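Local coordinates for cytoplasmic export protein 1 (PDB 3VWA) that serves in the nuclear tRNA export machinery, where it may collect aminoacylated tRNAs from export receptors at the nuclear pore and deliver them to translation, at residues V91-W96 against S135-I140; I113-A118 against G142-F147. All coordinates share one frame; numbering follows the deposited sequence.

Contact 1. Residues V91-W96 against S135-I140; sequences VVPFPW and SVFINI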
# COMPACT_ATOMS: atom_id res chain seq x y z
N VAL A 91 -18.50 -0.69 -2.65
CA VAL A 91 -17.94 -1.66 -3.57
C VAL A 91 -17.31 -0.94 -4.77
O VAL A 91 -17.56 0.26 -4.99
CB VAL A 91 -18.98 -2.65 -4.08
CG1 VAL A 91 -19.33 -3.66 -3.01
CG2 VAL A 91 -20.22 -1.92 -4.65
N VAL A 92 -16.52 -1.70 -5.52
CA VAL A 92 -15.78 -1.25 -6.70
C VAL A 92 -16.18 -2.18 -7.83
O VAL A 92 -16.19 -3.40 -7.68
CB VAL A 92 -14.24 -1.25 -6.44
CG1 VAL A 92 -13.46 -0.95 -7.73
CG2 VAL A 92 -13.89 -0.15 -5.44
N PRO A 93 -16.62 -1.62 -8.96
CA PRO A 93 -16.94 -2.57 -10.03
C PRO A 93 -15.67 -3.21 -10.61
O PRO A 93 -14.66 -2.57 -10.71
CB PRO A 93 -17.65 -1.71 -11.07
CG PRO A 93 -17.17 -0.30 -10.81
CD PRO A 93 -16.77 -0.21 -9.36
N PHE A 94 -15.72 -4.48 -10.92
CA PHE A 94 -14.60 -5.19 -11.43
C PHE A 94 -13.97 -4.42 -12.59
O PHE A 94 -14.67 -4.00 -13.50
CB PHE A 94 -15.05 -6.57 -11.84
CG PHE A 94 -13.93 -7.48 -12.16
CD1 PHE A 94 -13.46 -8.36 -11.22
CD2 PHE A 94 -13.36 -7.47 -13.44
CE1 PHE A 94 -12.42 -9.21 -11.53
CE2 PHE A 94 -12.35 -8.32 -13.74
CZ PHE A 94 -11.86 -9.19 -12.77
N PRO A 95 -12.64 -4.20 -12.54
CA PRO A 95 -11.92 -3.44 -13.59
C PRO A 95 -11.63 -4.30 -14.79
O PRO A 95 -10.54 -4.87 -14.94
CB PRO A 95 -10.65 -2.98 -12.89
CG PRO A 95 -10.45 -3.94 -11.78
CD PRO A 95 -11.81 -4.43 -11.35
N TRP A 96 -12.64 -4.44 -15.63
CA TRP A 96 -12.47 -5.25 -16.87
C TRP A 96 -11.43 -4.65 -17.75
O TRP A 96 -10.67 -5.37 -18.35
CB TRP A 96 -13.79 -5.43 -17.59
CG TRP A 96 -14.75 -6.30 -16.84
CD1 TRP A 96 -15.83 -5.89 -16.05
CD2 TRP A 96 -14.74 -7.77 -16.75
NE1 TRP A 96 -16.48 -6.99 -15.52
CE2 TRP A 96 -15.87 -8.14 -15.88
CE3 TRP A 96 -13.93 -8.78 -17.28
CZ2 TRP A 96 -16.16 -9.45 -15.58
CZ3 TRP A 96 -14.23 -10.10 -16.96
CH2 TRP A 96 -15.32 -10.43 -16.13
N SER A 135 -22.27 -8.12 -13.32
CA SER A 135 -22.57 -8.62 -12.00
C SER A 135 -21.47 -8.35 -10.98
O SER A 135 -21.73 -8.43 -9.79
CB SER A 135 -22.78 -10.11 -12.05
OG SER A 135 -23.87 -10.41 -12.85
N VAL A 136 -20.23 -8.10 -11.43
CA VAL A 136 -19.11 -8.35 -10.51
C VAL A 136 -18.53 -7.12 -9.84
O VAL A 136 -18.09 -6.17 -10.52
CB VAL A 136 -17.96 -9.18 -11.15
CG1 VAL A 136 -16.91 -9.51 -10.07
CG2 VAL A 136 -18.52 -10.45 -11.81
N PHE A 137 -18.51 -7.17 -8.50
CA PHE A 137 -17.90 -6.08 -7.75
C PHE A 137 -16.90 -6.62 -6.76
O PHE A 137 -16.92 -7.81 -6.43
CB PHE A 137 -18.97 -5.25 -7.01
CG PHE A 137 -19.83 -4.44 -7.93
CD1 PHE A 137 -20.84 -5.05 -8.69
CD2 PHE A 137 -19.63 -3.09 -8.06
CE1 PHE A 137 -21.61 -4.31 -9.58
CE2 PHE A 137 -20.43 -2.32 -8.91
CZ PHE A 137 -21.40 -2.93 -9.67
N ILE A 138 -16.05 -5.73 -6.29
CA ILE A 138 -15.06 -6.03 -5.23
C ILE A 138 -15.40 -5.27 -3.95
O ILE A 138 -15.59 -4.05 -4.00
CB ILE A 138 -13.70 -5.51 -5.66
CG1 ILE A 138 -13.48 -5.94 -7.12
CG2 ILE A 138 -12.63 -6.07 -4.71
CD1 ILE A 138 -12.46 -5.10 -7.84
N ASN A 139 -15.39 -5.93 -2.80
CA ASN A 139 -15.59 -5.15 -1.58
C ASN A 139 -14.30 -4.51 -1.13
O ASN A 139 -13.30 -4.64 -1.86
CB ASN A 139 -16.27 -5.97 -0.46
CG ASN A 139 -15.51 -7.24 -0.11
OD1 ASN A 139 -14.28 -7.31 -0.17
ND2 ASN A 139 -16.25 -8.24 0.33
N ILE A 140 -14.27 -3.86 0.06
CA ILE A 140 -13.00 -3.25 0.54
C ILE A 140 -11.90 -4.28 0.83
O ILE A 140 -10.75 -3.91 0.87
CB ILE A 140 -13.12 -2.31 1.79
CG1 ILE A 140 -14.24 -2.76 2.72
CG2 ILE A 140 -13.34 -0.86 1.35
CD1 ILE A 140 -13.90 -3.90 3.64
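Val92 and Ile138 form an antiparallel hydrogen-bonded pair. Ile138 N donates to Val92 O over 2.7 Å, in the carbonyl plane, while the return bond from Val92 N to Ile138 O is more bent (N-H...O 148°). A third bond, Phe94 N to Val136 O, is nearly straight at 171° and extends the ladder past Pro93, whose ring nitrogen cannot donate. Pro93 faces Phe137 in the non-hydrogen-bonded pair, so no donor is lost. Phe137, with CG anti to its carbonyl carbon (chi1 -70°), sets CE2 3.6 Å from Pro93 CB and CD2 3.7 Å from Val91 CG2. With an alanine in place of Phe137, Val91 CG2 and Pro93 CB would probably lose their shared partner, and Phe43 its edge-to-face neighbour. Ile138 CD1 reaches the ring carbon Pro95 CD at 3.6 Å. Phe94 runs side by side with Val136, CD1 to CG1 3.8 Å, and both touch helix 186-198. Phe94 CD2 lies over one face of the Trp96 ring. Residues 91-96 probably correspond to the interlobe hinge of protein kinases, paired with the strand after the catalytic-loop position. Backbone bonds thus set the register of this partly buried contact, flanked by apolar packing around Phe137 and, on the other side, Ile138 and Val136.

Contact 2. Residues I113-A118 against G142-F147; sequences ISQLLA and GEWVLF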
# COMPACT_ATOMS: atom_id res chain seq x y z
N ILE A 113 -12.81 -16.40 -8.62
CA ILE A 113 -13.80 -17.37 -9.10
C ILE A 113 -14.29 -18.24 -7.95
O ILE A 113 -15.48 -18.54 -7.86
CB ILE A 113 -13.21 -18.25 -10.21
CG1 ILE A 113 -13.12 -17.42 -11.50
CG2 ILE A 113 -14.05 -19.49 -10.45
CD1 ILE A 113 -12.30 -18.11 -12.59
N SER A 114 -13.37 -18.64 -7.08
CA SER A 114 -13.75 -19.44 -5.89
C SER A 114 -14.68 -18.65 -4.93
O SER A 114 -15.58 -19.23 -4.30
CB SER A 114 -12.53 -20.03 -5.18
OG SER A 114 -11.84 -19.10 -4.34
N GLN A 115 -14.53 -17.32 -4.87
CA GLN A 115 -15.39 -16.52 -4.04
C GLN A 115 -16.79 -16.43 -4.66
O GLN A 115 -17.78 -16.48 -3.94
CB GLN A 115 -14.78 -15.14 -3.82
CG GLN A 115 -13.56 -15.16 -2.90
CD GLN A 115 -12.65 -13.99 -3.13
OE1 GLN A 115 -12.85 -13.19 -4.06
NE2 GLN A 115 -11.63 -13.86 -2.28
N LEU A 116 -16.86 -16.36 -5.99
CA LEU A 116 -18.14 -16.29 -6.69
C LEU A 116 -18.89 -17.62 -6.55
O LEU A 116 -20.11 -17.63 -6.43
CB LEU A 116 -17.91 -15.97 -8.18
CG LEU A 116 -17.34 -14.61 -8.55
CD1 LEU A 116 -17.36 -14.51 -10.06
CD2 LEU A 116 -18.16 -13.45 -7.98
N LEU A 117 -18.14 -18.73 -6.55
CA LEU A 117 -18.72 -20.04 -6.35
C LEU A 117 -19.28 -20.25 -4.94
O LEU A 117 -20.32 -20.86 -4.78
CB LEU A 117 -17.68 -21.13 -6.74
CG LEU A 117 -17.39 -21.18 -8.27
CD1 LEU A 117 -16.12 -21.97 -8.59
CD2 LEU A 117 -18.53 -21.83 -9.05
N ALA A 118 -18.62 -19.78 -3.90
CA ALA A 118 -19.21 -19.97 -2.56
C ALA A 118 -20.56 -19.22 -2.50
O ALA A 118 -21.52 -19.71 -1.89
CB ALA A 118 -18.27 -19.46 -1.48
N GLY A 142 -11.22 -6.81 -1.02
CA GLY A 142 -10.68 -7.36 -2.28
C GLY A 142 -11.41 -8.61 -2.73
O GLY A 142 -11.01 -9.24 -3.71
N GLU A 143 -12.49 -8.96 -2.03
CA GLU A 143 -13.22 -10.18 -2.29
C GLU A 143 -14.29 -9.86 -3.33
O GLU A 143 -14.90 -8.77 -3.33
CB GLU A 143 -13.92 -10.73 -1.02
CG GLU A 143 -13.05 -11.16 0.17
CD GLU A 143 -13.89 -11.39 1.45
OE1 GLU A 143 -14.63 -10.46 1.85
OE2 GLU A 143 -13.89 -12.49 2.05
N TRP A 144 -14.58 -10.86 -4.14
CA TRP A 144 -15.48 -10.65 -5.28
C TRP A 144 -16.86 -10.87 -4.79
O TRP A 144 -17.13 -11.95 -4.27
CB TRP A 144 -15.16 -11.66 -6.40
CG TRP A 144 -13.83 -11.38 -7.07
CD1 TRP A 144 -12.82 -10.53 -6.60
CD2 TRP A 144 -13.33 -11.93 -8.32
NE1 TRP A 144 -11.78 -10.50 -7.47
CE2 TRP A 144 -12.02 -11.33 -8.53
CE3 TRP A 144 -13.83 -12.84 -9.27
CZ2 TRP A 144 -11.21 -11.65 -9.65
CZ3 TRP A 144 -13.02 -13.18 -10.39
CH2 TRP A 144 -11.74 -12.58 -10.57
N VAL A 145 -17.70 -9.85 -4.97
CA VAL A 145 -19.13 -9.84 -4.61
C VAL A 145 -20.12 -9.61 -5.81
O VAL A 145 -19.74 -9.08 -6.86
CB VAL A 145 -19.39 -8.87 -3.41
CG1 VAL A 145 -18.75 -9.42 -2.12
CG2 VAL A 145 -18.88 -7.44 -3.69
N LEU A 146 -21.40 -9.98 -5.64
CA LEU A 146 -22.35 -10.02 -6.74
C LEU A 146 -23.47 -9.02 -6.59
O LEU A 146 -23.99 -8.78 -5.50
CB LEU A 146 -22.95 -11.43 -6.91
CG LEU A 146 -22.05 -12.44 -7.61
CD1 LEU A 146 -22.62 -13.87 -7.56
CD2 LEU A 146 -21.74 -12.00 -9.06
N PHE A 147 -23.80 -8.42 -7.71
CA PHE A 147 -24.88 -7.50 -7.76
C PHE A 147 -25.88 -7.92 -8.84
O PHE A 147 -25.54 -8.65 -9.78
CB PHE A 147 -24.37 -6.11 -8.06
CG PHE A 147 -25.45 -5.12 -8.27
CD1 PHE A 147 -26.15 -4.60 -7.16
CD2 PHE A 147 -25.82 -4.73 -9.57
CE1 PHE A 147 -27.17 -3.67 -7.34
CE2 PHE A 147 -26.85 -3.80 -9.75
CZ PHE A 147 -27.53 -3.28 -8.63
O HOH W 1 -10.48 -11.96 -4.41
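Gln115 and Trp144 mark the nearest backbone approach, CA to CA 6.0 Å, where helix 113-118 and strand 144-146 pass 7.6 Å apart between axes inclined by 38°. The extended Gln115 side chain brings OE1 to Trp144 N at 2.9 Å; the N-H lies 50° out of the amide carbonyl plane, hence off the lone pairs. Water 1 donates to the same OE1 (2.7 Å) and to Gly142 O (2.9 Å), so two donors grip this buried oxygen and the water ties the helix to the turn before the strand. The Gln115 amide crosses the Glu143 side chain at about a right angle, NE2 nearest CG. In the kinase-like domain, helix 106-122 packs here against the hairpin of strands 136-138 and 144-146, consistent with the αE helix against the β7-β8 hairpin that follows the catalytic loop in protein kinases. Trp144 turns its six-membered ring toward the helix: CZ3 comes 3.7 Å from Ile113 N, and Leu116 CG and CD1 sit at the ring edge. The CD2 branch of Leu116 wedges between Trp144 CB at 3.8 Å and Leu146 CD2 at 4.0 Å. On the five-membered ring, NE1 is hydrogen-bonded to Thr280 OG1.

Overall arrangement
Both contacts reach the same three-stranded antiparallel sheet of the kinase-like domain, with centres about 10 Å apart, and both precede the HEAT repeats at 381-419 and 494-530 in the chain. Strand 136-138, its middle strand, pairs with 92-93 in contact 1 and with 144-146, the strand used by contact 2; probable hydrogen bonds such as Phe137 O to Val145 N couple the two. Contact 1 is strand to strand, with three backbone bonds, and is partly buried, Val92 being exposed. Contact 2 is helix to strand and buried, and its direct hydrogen bond is accepted by a side-chain amide oxygen, supplemented by water. Phe94 and Trp144, stacked edge-to-face, join them, and helix 186-198 touches residues of both.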